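Local coordinates for protein probable mRNA-capping enzyme (Acanthamoeba polyphaga mimivirus, PDB 3BGY) that caps viral mRNA as a multifunctional enzyme, its N-terminal triphosphatase domain, a tunnel-type metalloenzyme barrel, removing the terminal phosphate from the RNA 5' end, at residues Val24-Asp29 with Ile142-Thr147; Val86-Gln91 with Val114-Ser119; Gly95-Lys100 with Pro197-Leu202. One frame throughout, in Å; residues are numbered along the deposited sequence. Where two conformers were deposited one is given.

Contact 1 (Val24-Asp29 with Ile142-Thr147)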
ATOM      1  N   VAL A  24     -16.795  13.176  -0.343  1.00 10.93           N
ATOM      2  CA  VAL A  24     -17.983  12.570   0.320  1.00 10.61           C
ATOM      3  C   VAL A  24     -18.545  11.420  -0.541  1.00 13.22           C
ATOM      4  O   VAL A  24     -18.849  10.349  -0.023  1.00 13.04           O
ATOM      5  CB  VAL A  24     -19.048  13.687   0.652  1.00 10.68           C
ATOM      6  CG1 VAL A  24     -20.419  13.096   1.041  1.00 13.03           C
ATOM      7  CG2 VAL A  24     -18.521  14.526   1.767  1.00 10.95           C
ATOM      8  N   GLU A  25     -18.604  11.597  -1.857  1.00 11.69           N
ATOM      9  CA  GLU A  25     -19.077  10.544  -2.752  1.00 14.04           C
ATOM     10  C   GLU A  25     -18.119   9.353  -2.739  1.00 14.27           C
ATOM     11  O   GLU A  25     -18.576   8.211  -2.687  1.00 14.66           O
ATOM     12  CB  GLU A  25     -19.244  11.063  -4.191  1.00 17.49           C
ATOM     13  CG  GLU A  25     -20.229  12.227  -4.278  1.00 27.09           C
ATOM     14  CD  GLU A  25     -20.570  12.629  -5.701  1.00 42.93           C
ATOM     15  OE1 GLU A  25     -19.643  12.996  -6.464  1.00 50.84           O
ATOM     16  OE2 GLU A  25     -21.775  12.588  -6.038  1.00 52.13           O
ATOM     17  N   MET A  26     -16.805   9.637  -2.706  1.00 15.29           N
ATOM     18  CA  MET A  26     -15.781   8.577  -2.666  1.00 13.12           C
ATOM     19  C   MET A  26     -15.897   7.792  -1.382  1.00 15.07           C
ATOM     20  O   MET A  26     -15.728   6.572  -1.380  1.00 14.84           O
ATOM     21  CB  MET A  26     -14.366   9.145  -2.783  1.00 17.69           C
ATOM     22  CG  MET A  26     -14.035   9.676  -4.137  1.00 18.77           C
ATOM     23  SD  MET A  26     -12.450  10.548  -4.088  1.00 21.06           S
ATOM     24  CE  MET A  26     -11.326   9.163  -3.913  1.00 16.88           C
ATOM     25  N   LEU A  27     -16.194   8.487  -0.287  1.00 11.20           N
ATOM     26  CA  LEU A  27     -16.351   7.823   1.023  1.00 11.53           C
ATOM     27  C   LEU A  27     -17.572   6.910   1.052  1.00 16.47           C
ATOM     28  O   LEU A  27     -17.542   5.846   1.671  1.00 14.64           O
ATOM     29  CB  LEU A  27     -16.440   8.852   2.160  1.00 12.94           C
ATOM     30  CG  LEU A  27     -15.123   9.491   2.572  1.00 10.17           C
ATOM     31  CD1 LEU A  27     -15.347  10.795   3.292  1.00 14.16           C
ATOM     32  CD2 LEU A  27     -14.331   8.516   3.423  1.00 17.55           C
ATOM     33  N   ARG A  28     -18.642   7.340   0.388  1.00 14.48           N
ATOM     34  CA  ARG A  28     -19.860   6.544   0.301  1.00 14.79           C
ATOM     35  C   ARG A  28     -19.609   5.313  -0.561  1.00 17.70           C
ATOM     36  O   ARG A  28     -20.017   4.218  -0.184  1.00 19.21           O
ATOM     37  CB  ARG A  28     -21.009   7.362  -0.294  1.00 14.26           C
ATOM     38  CG  ARG A  28     -22.352   6.594  -0.280  1.00 24.29           C
ATOM     39  CD  ARG A  28     -23.503   7.449  -0.803  1.00 45.08           C
ATOM     40  NE  ARG A  28     -23.374   7.743  -2.229  1.00 58.38           N
ATOM     41  CZ  ARG A  28     -24.308   8.333  -2.976  1.00 69.22           C
ATOM     42  NH1 ARG A  28     -25.466   8.715  -2.444  1.00 69.65           N
ATOM     43  NH2 ARG A  28     -24.093   8.523  -4.272  1.00 74.07           N
ATOM     44  N   ASP A  29     -18.913   5.493  -1.692  1.00 15.78           N
ATOM     45  CA  ASP A  29     -18.595   4.367  -2.585  1.00 20.02           C
ATOM     46  C   ASP A  29     -17.721   3.344  -1.886  1.00 19.81           C
ATOM     47  O   ASP A  29     -17.941   2.131  -2.033  1.00 19.11           O
ATOM     48  CB  ASP A  29     -17.919   4.850  -3.858  1.00 20.43           C
ATOM     49  CG  ASP A  29     -18.870   5.575  -4.788  1.00 30.19           C
ATOM     50  OD1 ASP A  29     -20.103   5.538  -4.582  1.00 38.17           O
ATOM     51  OD2 ASP A  29     -18.376   6.208  -5.729  1.00 30.90           O
ATOM     52  N   ILE A 142      -1.134  16.278  -0.865  1.00 15.98           N
ATOM     53  CA  ILE A 142      -1.778  14.967  -0.683  1.00 12.52           C
ATOM     54  C   ILE A 142      -2.640  14.585  -1.837  1.00 16.84           C
ATOM     55  O   ILE A 142      -3.059  15.446  -2.633  1.00 15.89           O
ATOM     56  CB  ILE A 142      -2.751  14.907   0.551  1.00 14.98           C
ATOM     57  CG1 ILE A 142      -3.690  16.115   0.607  1.00 14.55           C
ATOM     58  CG2 ILE A 142      -1.994  14.723   1.801  1.00 20.33           C
ATOM     59  CD1 ILE A 142      -4.826  15.988   1.598  1.00 18.81           C
ATOM     60  N   THR A 143      -2.843  13.278  -1.983  1.00 12.39           N
ATOM     61  CA  THR A 143      -3.759  12.762  -2.979  1.00 11.60           C
ATOM     62  C   THR A 143      -4.743  11.878  -2.238  1.00 16.02           C
ATOM     63  O   THR A 143      -4.403  11.334  -1.197  1.00 19.09           O
ATOM     64  CB  THR A 143      -3.112  11.990  -4.144  1.00 14.71           C
ATOM     65  OG1 THR A 143      -2.383  10.854  -3.669  1.00 22.93           O
ATOM     66  CG2 THR A 143      -2.194  12.889  -4.947  1.00 16.13           C
ATOM     67  N   ILE A 144      -5.986  11.825  -2.709  1.00 14.86           N
ATOM     68  CA  ILE A 144      -6.992  10.974  -2.068  1.00 10.91           C
ATOM     69  C   ILE A 144      -7.252   9.905  -3.134  1.00 18.31           C
ATOM     70  O   ILE A 144      -7.535  10.228  -4.286  1.00 16.75           O
ATOM     71  CB  ILE A 144      -8.331  11.725  -1.808  1.00 14.61           C
ATOM     72  CG1 ILE A 144      -8.134  13.133  -1.224  1.00 27.78           C
ATOM     73  CG2 ILE A 144      -9.243  10.886  -0.950  1.00 17.44           C
ATOM     74  CD1 ILE A 144      -7.684  13.220   0.192  1.00 24.84           C
ATOM     75  N   LYS A 145      -7.218   8.632  -2.754  1.00 16.14           N
ATOM     76  CA  LYS A 145      -7.387   7.568  -3.728  1.00 18.03           C
ATOM     77  C   LYS A 145      -8.296   6.481  -3.229  1.00 18.46           C
ATOM     78  O   LYS A 145      -8.256   6.137  -2.046  1.00 18.75           O
ATOM     79  CB  LYS A 145      -6.007   6.934  -4.025  1.00 21.85           C
ATOM     80  CG  LYS A 145      -5.914   5.845  -5.120  1.00 37.62           C
ATOM     81  CD  LYS A 145      -4.548   5.145  -5.062  1.00 46.93           C
ATOM     82  CE  LYS A 145      -4.313   4.204  -6.245  1.00 57.28           C
ATOM     83  NZ  LYS A 145      -3.055   3.404  -6.091  1.00 63.42           N
ATOM     84  N   SER A 146      -9.149   6.014  -4.124  0.50 16.06           N
ATOM     85  CA  SER A 146     -10.005   4.894  -3.821  0.50 17.81           C
ATOM     86  C   SER A 146      -9.569   3.899  -4.874  0.50 18.06           C
ATOM     87  O   SER A 146      -9.269   4.297  -6.012  0.50 15.69           O
ATOM     88  CB  SER A 146     -11.480   5.239  -4.001  0.50 21.36           C
ATOM     89  OG  SER A 146     -12.303   4.221  -3.451  0.50 21.56           O
ATOM     90  N   THR A 147      -9.317   2.664  -4.448  1.00 16.01           N
ATOM     91  CA  THR A 147      -8.977   1.621  -5.402  1.00 19.79           C
ATOM     92  C   THR A 147      -9.477   0.244  -5.008  1.00 14.95           C
ATOM     93  O   THR A 147      -9.614  -0.059  -3.816  1.00 16.14           O
ATOM     94  CB  THR A 147      -7.457   1.616  -5.723  1.00 26.08           C
ATOM     95  OG1 THR A 147      -7.209   0.809  -6.879  1.00 40.53           O
ATOM     96  CG2 THR A 147      -6.634   1.155  -4.546  1.00 25.76           C
TER

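Contact 2 (Val86-Gln91 with Val114-Ser119)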
ATOM      1  N   VAL A  86       2.033 -10.261  -4.895  1.00 13.84           N
ATOM      2  CA  VAL A  86       2.276 -11.167  -3.788  1.00 13.72           C
ATOM      3  C   VAL A  86       3.201 -10.470  -2.777  1.00 14.43           C
ATOM      4  O   VAL A  86       4.237  -9.910  -3.166  1.00 14.25           O
ATOM      5  CB  VAL A  86       2.923 -12.481  -4.271  1.00 16.95           C
ATOM      6  CG1 VAL A  86       3.431 -13.299  -3.105  1.00 17.46           C
ATOM      7  CG2 VAL A  86       1.914 -13.281  -5.068  1.00 17.63           C
ATOM      8  N   SER A  87       2.831 -10.487  -1.496  1.00 12.98           N
ATOM      9  CA  SER A  87       3.681  -9.918  -0.451  1.00 14.51           C
ATOM     10  C   SER A  87       4.218 -11.078   0.390  1.00 14.28           C
ATOM     11  O   SER A  87       3.426 -11.835   0.945  1.00 16.98           O
ATOM     12  CB  SER A  87       2.879  -8.978   0.455  1.00 14.67           C
ATOM     13  OG  SER A  87       2.226  -7.981  -0.320  1.00 19.03           O
ATOM     14  N   LEU A  88       5.535 -11.193   0.472  1.00 12.65           N
ATOM     15  CA  LEU A  88       6.195 -12.258   1.250  1.00 13.90           C
ATOM     16  C   LEU A  88       6.657 -11.677   2.574  1.00 17.09           C
ATOM     17  O   LEU A  88       7.533 -10.808   2.591  1.00 14.23           O
ATOM     18  CB  LEU A  88       7.381 -12.811   0.468  1.00 13.20           C
ATOM     19  CG  LEU A  88       7.076 -13.457  -0.882  1.00 15.15           C
ATOM     20  CD1 LEU A  88       8.375 -13.951  -1.521  1.00 15.86           C
ATOM     21  CD2 LEU A  88       6.101 -14.632  -0.701  1.00 19.00           C
ATOM     22  N   PHE A  89       6.095 -12.192   3.678  1.00 14.74           N
ATOM     23  CA  PHE A  89       6.420 -11.699   5.019  1.00 16.42           C
ATOM     24  C   PHE A  89       7.423 -12.550   5.784  1.00 18.76           C
ATOM     25  O   PHE A  89       7.995 -12.108   6.780  1.00 20.59           O
ATOM     26  CB  PHE A  89       5.141 -11.540   5.860  1.00 16.86           C
ATOM     27  CG  PHE A  89       4.269 -10.395   5.424  1.00 15.88           C
ATOM     28  CD1 PHE A  89       3.309 -10.584   4.413  1.00 17.97           C
ATOM     29  CD2 PHE A  89       4.370  -9.131   6.042  1.00 18.72           C
ATOM     30  CE1 PHE A  89       2.461  -9.530   4.013  1.00 21.72           C
ATOM     31  CE2 PHE A  89       3.513  -8.067   5.647  1.00 15.46           C
ATOM     32  CZ  PHE A  89       2.562  -8.266   4.635  1.00 20.98           C
ATOM     33  N   ASN A  90       7.613 -13.790   5.345  1.00 17.18           N
ATOM     34  CA  ASN A  90       8.566 -14.664   6.042  1.00 23.63           C
ATOM     35  C   ASN A  90       9.990 -14.350   5.538  1.00 20.17           C
ATOM     36  O   ASN A  90      10.273 -14.521   4.367  1.00 19.32           O
ATOM     37  CB  ASN A  90       8.168 -16.120   5.797  1.00 24.52           C
ATOM     38  CG  ASN A  90       9.104 -17.095   6.468  1.00 29.97           C
ATOM     39  OD1 ASN A  90      10.148 -17.424   5.922  1.00 24.67           O
ATOM     40  ND2 ASN A  90       8.753 -17.527   7.670  1.00 31.39           N
ATOM     41  N   GLN A  91      10.874 -13.913   6.441  1.00 22.65           N
ATOM     42  CA  GLN A  91      12.250 -13.532   6.078  1.00 24.14           C
ATOM     43  C   GLN A  91      13.106 -14.608   5.433  1.00 30.28           C
ATOM     44  O   GLN A  91      13.864 -14.317   4.508  1.00 28.40           O
ATOM     45  CB  GLN A  91      12.977 -12.873   7.263  1.00 26.00           C
ATOM     46  CG  GLN A  91      12.172 -11.780   7.997  1.00 39.39           C
ATOM     47  CD  GLN A  91      11.733 -10.634   7.092  1.00 41.46           C
ATOM     48  OE1 GLN A  91      12.568  -9.930   6.512  1.00 44.60           O
ATOM     49  NE2 GLN A  91      10.413 -10.473   6.935  1.00 29.67           N
ATOM     50  N   VAL A 114       2.187 -16.779  -9.604  1.00 19.88           N
ATOM     51  CA  VAL A 114       0.780 -17.173  -9.698  1.00 19.38           C
ATOM     52  C   VAL A 114       0.496 -18.583  -9.146  1.00 22.50           C
ATOM     53  O   VAL A 114      -0.666 -18.936  -8.945  1.00 27.59           O
ATOM     54  CB  VAL A 114       0.167 -17.022 -11.130  1.00 24.22           C
ATOM     55  CG1 VAL A 114       0.234 -15.576 -11.583  1.00 28.21           C
ATOM     56  CG2 VAL A 114       0.838 -17.962 -12.145  1.00 23.20           C
ATOM     57  N   SER A 115       1.550 -19.347  -8.856  1.00 25.57           N
ATOM     58  CA  SER A 115       1.397 -20.709  -8.320  1.00 28.57           C
ATOM     59  C   SER A 115       1.254 -20.712  -6.802  1.00 29.26           C
ATOM     60  O   SER A 115       0.769 -21.685  -6.230  1.00 24.55           O
ATOM     61  CB  SER A 115       2.590 -21.597  -8.715  1.00 30.67           C
ATOM     62  OG  SER A 115       3.705 -21.436  -7.834  1.00 30.38           O
ATOM     63  N   LEU A 116       1.700 -19.629  -6.158  1.00 19.67           N
ATOM     64  CA  LEU A 116       1.638 -19.512  -4.712  1.00 19.54           C
ATOM     65  C   LEU A 116       0.241 -19.471  -4.151  1.00 19.29           C
ATOM     66  O   LEU A 116      -0.660 -18.846  -4.704  1.00 19.77           O
ATOM     67  CB  LEU A 116       2.424 -18.278  -4.211  1.00 19.92           C
ATOM     68  CG  LEU A 116       3.956 -18.280  -4.321  1.00 21.92           C
ATOM     69  CD1 LEU A 116       4.522 -16.948  -3.825  1.00 22.15           C
ATOM     70  CD2 LEU A 116       4.537 -19.431  -3.491  1.00 20.41           C
ATOM     71  N   ASP A 117       0.073 -20.212  -3.062  1.00 22.85           N
ATOM     72  CA  ASP A 117      -1.176 -20.269  -2.329  1.00 19.27           C
ATOM     73  C   ASP A 117      -1.049 -19.241  -1.199  1.00 19.38           C
ATOM     74  O   ASP A 117       0.032 -19.090  -0.620  1.00 19.90           O
ATOM     75  CB  ASP A 117      -1.385 -21.664  -1.720  1.00 26.61           C
ATOM     76  CG  ASP A 117      -1.813 -22.695  -2.740  1.00 38.16           C
ATOM     77  OD1 ASP A 117      -2.584 -22.350  -3.665  1.00 34.13           O
ATOM     78  OD2 ASP A 117      -1.393 -23.861  -2.597  1.00 41.38           O
ATOM     79  N   PRO A 118      -2.132 -18.499  -0.901  1.00 19.25           N
ATOM     80  CA  PRO A 118      -2.112 -17.496   0.166  1.00 17.96           C
ATOM     81  C   PRO A 118      -2.099 -18.148   1.548  1.00 26.44           C
ATOM     82  O   PRO A 118      -2.579 -19.277   1.716  1.00 22.81           O
ATOM     83  CB  PRO A 118      -3.397 -16.724  -0.071  1.00 21.90           C
ATOM     84  CG  PRO A 118      -4.297 -17.758  -0.710  1.00 23.08           C
ATOM     85  CD  PRO A 118      -3.406 -18.459  -1.644  1.00 20.39           C
ATOM     86  N   SER A 119      -1.461 -17.468   2.497  1.00 22.15           N
ATOM     87  CA  SER A 119      -1.356 -17.927   3.881  1.00 21.19           C
ATOM     88  C   SER A 119      -1.125 -16.652   4.684  1.00 28.67           C
ATOM     89  O   SER A 119      -1.087 -15.546   4.113  1.00 20.06           O
ATOM     90  CB  SER A 119      -0.162 -18.872   4.036  1.00 23.54           C
ATOM     91  OG  SER A 119       1.054 -18.187   3.784  1.00 27.34           O
TER

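Contact 3 (Gly95-Lys100 with Pro197-Leu202)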
ATOM      1  N   GLY A  95      14.567 -14.517   1.439  1.00 26.22           N
ATOM      2  CA  GLY A  95      15.950 -14.855   1.121  1.00 31.61           C
ATOM      3  C   GLY A  95      16.046 -15.982   0.119  1.00 27.58           C
ATOM      4  O   GLY A  95      16.861 -15.928  -0.802  1.00 32.50           O
ATOM      5  N   GLU A  96      15.162 -16.972   0.269  1.00 32.68           N
ATOM      6  CA  GLU A  96      15.103 -18.130  -0.622  1.00 27.96           C
ATOM      7  C   GLU A  96      14.653 -17.738  -2.016  1.00 32.56           C
ATOM      8  O   GLU A  96      15.202 -18.220  -3.002  1.00 29.53           O
ATOM      9  CB  GLU A  96      14.187 -19.208  -0.059  1.00 31.14           C
ATOM     10  CG  GLU A  96      14.837 -20.044   1.031  1.00 41.80           C
ATOM     11  CD  GLU A  96      13.995 -21.238   1.430  1.00 47.74           C
ATOM     12  OE1 GLU A  96      13.478 -21.939   0.530  1.00 55.06           O
ATOM     13  OE2 GLU A  96      13.858 -21.485   2.645  1.00 50.90           O
ATOM     14  N   PHE A  97      13.695 -16.812  -2.080  1.00 26.16           N
ATOM     15  CA  PHE A  97      13.184 -16.313  -3.347  1.00 25.12           C
ATOM     16  C   PHE A  97      14.301 -15.576  -4.102  1.00 21.15           C
ATOM     17  O   PHE A  97      14.495 -15.821  -5.288  1.00 24.71           O
ATOM     18  CB  PHE A  97      11.989 -15.380  -3.108  1.00 21.15           C
ATOM     19  CG  PHE A  97      11.465 -14.717  -4.364  1.00 24.29           C
ATOM     20  CD1 PHE A  97      10.598 -15.393  -5.225  1.00 28.93           C
ATOM     21  CD2 PHE A  97      11.888 -13.422  -4.708  1.00 20.80           C
ATOM     22  CE1 PHE A  97      10.151 -14.790  -6.431  1.00 29.48           C
ATOM     23  CE2 PHE A  97      11.453 -12.802  -5.912  1.00 23.88           C
ATOM     24  CZ  PHE A  97      10.589 -13.487  -6.771  1.00 22.69           C
ATOM     25  N   ILE A  98      14.984 -14.658  -3.418  1.00 25.87           N
ATOM     26  CA  ILE A  98      16.065 -13.877  -4.021  1.00 28.50           C
ATOM     27  C   ILE A  98      17.207 -14.753  -4.537  1.00 29.89           C
ATOM     28  O   ILE A  98      17.603 -14.610  -5.688  1.00 33.02           O
ATOM     29  CB  ILE A  98      16.607 -12.783  -3.053  1.00 30.60           C
ATOM     30  CG1 ILE A  98      15.517 -11.733  -2.802  1.00 31.60           C
ATOM     31  CG2 ILE A  98      17.896 -12.100  -3.626  1.00 31.38           C
ATOM     32  CD1 ILE A  98      15.839 -10.742  -1.711  1.00 31.27           C
ATOM     33  N   THR A  99      17.699 -15.672  -3.705  1.00 31.24           N
ATOM     34  CA  THR A  99      18.793 -16.559  -4.103  1.00 38.36           C
ATOM     35  C   THR A  99      18.413 -17.483  -5.263  1.00 37.77           C
ATOM     36  O   THR A  99      19.189 -17.627  -6.215  1.00 41.35           O
ATOM     37  CB  THR A  99      19.331 -17.408  -2.917  1.00 41.06           C
ATOM     38  OG1 THR A  99      18.264 -18.157  -2.327  1.00 48.73           O
ATOM     39  CG2 THR A  99      19.963 -16.525  -1.863  1.00 44.41           C
ATOM     40  N   LYS A 100      17.196 -18.031  -5.214  1.00 34.57           N
ATOM     41  CA  LYS A 100      16.708 -18.943  -6.255  1.00 34.35           C
ATOM     42  C   LYS A 100      16.370 -18.260  -7.585  1.00 37.52           C
ATOM     43  O   LYS A 100      16.730 -18.770  -8.647  1.00 37.18           O
ATOM     44  CB  LYS A 100      15.484 -19.736  -5.764  1.00 39.71           C
ATOM     45  CG  LYS A 100      15.029 -20.871  -6.706  1.00 46.78           C
ATOM     46  CD  LYS A 100      13.889 -21.710  -6.136  1.00 51.51           C
ATOM     47  CE  LYS A 100      13.521 -22.852  -7.099  1.00 58.43           C
ATOM     48  NZ  LYS A 100      12.440 -23.737  -6.582  1.00 55.99           N
ATOM     49  N   PRO A 197      13.116  -2.658 -10.858  1.00 14.03           N
ATOM     50  CA  PRO A 197      12.478  -3.525 -11.854  1.00 16.18           C
ATOM     51  C   PRO A 197      13.167  -4.916 -11.894  1.00 15.77           C
ATOM     52  O   PRO A 197      12.678  -5.817 -12.555  1.00 18.63           O
ATOM     53  CB  PRO A 197      12.660  -2.741 -13.176  1.00 17.54           C
ATOM     54  CG  PRO A 197      13.923  -1.964 -12.949  1.00 18.19           C
ATOM     55  CD  PRO A 197      13.804  -1.508 -11.513  1.00 13.35           C
ATOM     56  N   ILE A 198      14.326  -5.058 -11.246  1.00 16.13           N
ATOM     57  CA  ILE A 198      15.048  -6.345 -11.199  1.00 17.96           C
ATOM     58  C   ILE A 198      15.397  -6.703  -9.751  1.00 17.98           C
ATOM     59  O   ILE A 198      15.307  -5.856  -8.873  1.00 20.26           O
ATOM     60  CB  ILE A 198      16.333  -6.367 -12.090  1.00 24.76           C
ATOM     61  CG1 ILE A 198      17.337  -5.315 -11.627  1.00 18.52           C
ATOM     62  CG2 ILE A 198      15.952  -6.176 -13.581  1.00 25.68           C
ATOM     63  CD1 ILE A 198      18.707  -5.443 -12.248  1.00 32.57           C
ATOM     64  N   ILE A 199      15.750  -7.967  -9.501  1.00 16.74           N
ATOM     65  CA  ILE A 199      16.103  -8.435  -8.152  1.00 19.62           C
ATOM     66  C   ILE A 199      17.487  -7.991  -7.675  1.00 21.70           C
ATOM     67  O   ILE A 199      17.670  -7.665  -6.501  1.00 18.17           O
ATOM     68  CB  ILE A 199      16.007 -10.013  -8.089  1.00 20.98           C
ATOM     69  CG1 ILE A 199      14.550 -10.449  -8.302  1.00 24.64           C
ATOM     70  CG2 ILE A 199      16.467 -10.551  -6.738  1.00 25.14           C
ATOM     71  CD1 ILE A 199      14.334 -11.933  -8.689  1.00 27.99           C
ATOM     72  N   TRP A 200      18.442  -7.928  -8.602  1.00 21.08           N
ATOM     73  CA  TRP A 200      19.831  -7.589  -8.275  1.00 17.84           C
ATOM     74  C   TRP A 200      20.037  -6.341  -7.433  1.00 20.87           C
ATOM     75  O   TRP A 200      19.594  -5.266  -7.804  1.00 21.37           O
ATOM     76  CB  TRP A 200      20.687  -7.556  -9.553  1.00 20.12           C
ATOM     77  CG  TRP A 200      22.171  -7.262  -9.346  1.00 26.16           C
ATOM     78  CD1 TRP A 200      23.132  -8.130  -8.896  1.00 31.08           C
ATOM     79  CD2 TRP A 200      22.847  -6.024  -9.627  1.00 27.72           C
ATOM     80  NE1 TRP A 200      24.365  -7.517  -8.891  1.00 33.29           N
ATOM     81  CE2 TRP A 200      24.227  -6.229  -9.339  1.00 28.09           C
ATOM     82  CE3 TRP A 200      22.425  -4.758 -10.099  1.00 29.30           C
ATOM     83  CZ2 TRP A 200      25.197  -5.210  -9.515  1.00 29.64           C
ATOM     84  CZ3 TRP A 200      23.389  -3.737 -10.273  1.00 35.53           C
ATOM     85  CH2 TRP A 200      24.766  -3.979  -9.980  1.00 34.61           C
ATOM     86  N   LYS A 201      20.687  -6.549  -6.282  1.00 16.99           N
ATOM     87  CA  LYS A 201      21.023  -5.529  -5.293  1.00 25.10           C
ATOM     88  C   LYS A 201      19.843  -4.675  -4.854  1.00 23.74           C
ATOM     89  O   LYS A 201      19.991  -3.475  -4.629  1.00 24.53           O
ATOM     90  CB  LYS A 201      22.190  -4.657  -5.781  1.00 37.27           C
ATOM     91  CG  LYS A 201      23.565  -5.238  -5.491  1.00 39.62           C
ATOM     92  CD  LYS A 201      24.652  -4.263  -5.903  1.00 45.87           C
ATOM     93  CE  LYS A 201      26.033  -4.742  -5.482  1.00 48.56           C
ATOM     94  NZ  LYS A 201      26.284  -4.553  -4.023  1.00 54.66           N
ATOM     95  N   LEU A 202      18.675  -5.311  -4.735  1.00 18.97           N
ATOM     96  CA  LEU A 202      17.452  -4.613  -4.312  1.00 20.77           C
ATOM     97  C   LEU A 202      17.624  -3.989  -2.933  1.00 21.06           C
ATOM     98  O   LEU A 202      17.270  -2.836  -2.731  1.00 20.66           O
ATOM     99  CB  LEU A 202      16.249  -5.562  -4.288  1.00 20.06           C
ATOM    100  CG  LEU A 202      14.908  -5.035  -3.741  1.00 17.53           C
ATOM    101  CD1 LEU A 202      14.369  -3.872  -4.544  1.00 19.20           C
ATOM    102  CD2 LEU A 202      13.919  -6.158  -3.745  1.00 20.53           C
TER

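Contact 1 (Val24-Asp29 with Ile142-Thr147)
Helix segment Val24-Asp29 runs roughly parallel to strand segment Ile142-Thr147, their axes 9.5 Å apart at the closest point and turned by 29°, with Met26 facing Ser146 at a CA-to-CA distance of 6.9 Å. One side chain spans this gap. Met26 extends from the helix with chi2 at 171° and then bends at the thioether (chi3 72°), which turns its methyl CE to the strand. Met26 CE comes within 3.8 Å of Ser146 N and 3.9 Å of Ser146 CB, while Ile144 CG2 touches the same Met26 CE at 4.0 Å. The residues on the two sides of Lys145 thus meet one methyl with a backbone nitrogen, a serine methylene and an isoleucine methyl. No hydrogen bond crosses the interface, and between these two segments the contact rests on one apolar side chain. Strand 142-152 lies between strands 36-42 and 122-136 in the barrel, and Met26 also touches Lys133 of the latter. Leu27 of helix 17-32 packs on Phe38 and on Ile221 of helix 221-235, which ties the N-terminal helix to both strand and C-terminal helix.

Contact 2 (Val86-Gln91 with Val114-Ser119)
Leu116 meets Val86 and Leu88 through a single methyl, and these three residues carry the contact between the end of strand 83-88 and the chain that follows helix 106-115. Leu116 buries the most surface of the three. Its CB points toward the strand, and an extended chi2 of 178° carries CD1 forward as the leading atom. Leu116 CD1 reaches Val86 CG1 at 3.9 Å and Leu88 CD2 at 4.2 Å, so one branch of Leu116 serves two residues of the strand that lie on the same side of it. In both pairs the side chains cross at about a right angle, and they meet through methyl groups rather than lying along each other.

Val86 presents CG1 because that branch stands opposite the backbone N (chi1 168°). Leu88 contributes less surface; its CD2 branch, and not the CD1 that stands anti to CA, reaches Leu116 CD1. No hydrogen bond joins the segments: between these two only methyl contacts are made.

Polar groups bond to other partners, some of them local. Gln91 NE2 turns back to Phe89 O at 2.9 Å, a bent bond in which the donor lies above the carbonyl plane, and Asn90 is the N-cap of the following helix, its OD1 accepting from Gln93 N. The carbonyl oxygens of Leu116 and Val114 both accept from Lys161 NZ. Strand 83-88 runs between strands 66-77 and 122-136: Val86 also touches Ile122 and Ile124, Leu88 rests on Ile74, Val114 packs on Leu76 and Pro118 on Ile124, so residues 114-118 cover this part of the barrel wall.

Contact 3 (Gly95-Lys100 with Pro197-Leu202)
Ile199 enters the contact with both of its branches, one toward Ile98 and the other toward Phe97, and it supplies most of the surface that the loop buries against helix 91-101. The tight part is the pairing of the methyls of the short gamma branches, Ile98 CG2 and Ile199 CG2, which stand 3.8 Å apart. In Ile199 the CG1 branch lies opposite the carbonyl carbon (chi1 -65°), and chi2 of 162° sets CD1 anti to CA, where Ile199 CD1 reaches Phe97 CE2 at 4.1 Å. That methyl approaches the phenyl ring obliquely. The loop therefore grips two successive residues of the helix with one side chain, its backbone coming closest at the CA atoms of Ile98 and Ile199, 6.8 Å apart.

The solvent side is different. Ile199 begins a type II beta turn, closed by Leu202 N bonding to Ile199 O at 3.1 Å, and the two central residues, Trp200 and Lys201, point away from the helix. There Lys201 CG lies over the centre of the Trp200 indole, 4.0 Å above its plane, so these two exposed side chains pack on each other instead. On the helix, Thr99 likewise faces away from the loop.

Inward, Phe97 and Ile199 both touch Tyr172 of strand 169-183 and Ile109 of helix 106-115, and the Phe97 ring also meets that of Phe101. Because no polar bond joins the segments, the chemistry implies that shape and burial, with no directional bond, hold the turn to the helix, an arrangement in which one isoleucine makes the direct contacts with the helix.

The three contacts sit on the outside of one antiparallel, eight-stranded barrel, the tunnel of this triphosphatase domain. Contact 1 lies on the opposite side of the chain's centre from the other two, its centre about 29 Å from that of contact 2 and about 35 Å from that of contact 3. Contacts 2 and 3, their centres about 15 Å apart, touch where Leu88 CD1 packs on Phe97 CB at 4.2 Å, strand 83-88 leading directly into helix 91-101. Along the chain, contact 2 is nested within the loop closed by contact 1, whereas contact 3 crosses both. Contacts 1 and 2 thus join flanking elements to the barrel on opposite sides, while contact 3 joins loop 197-202 to helix 91-101 beside contact 2.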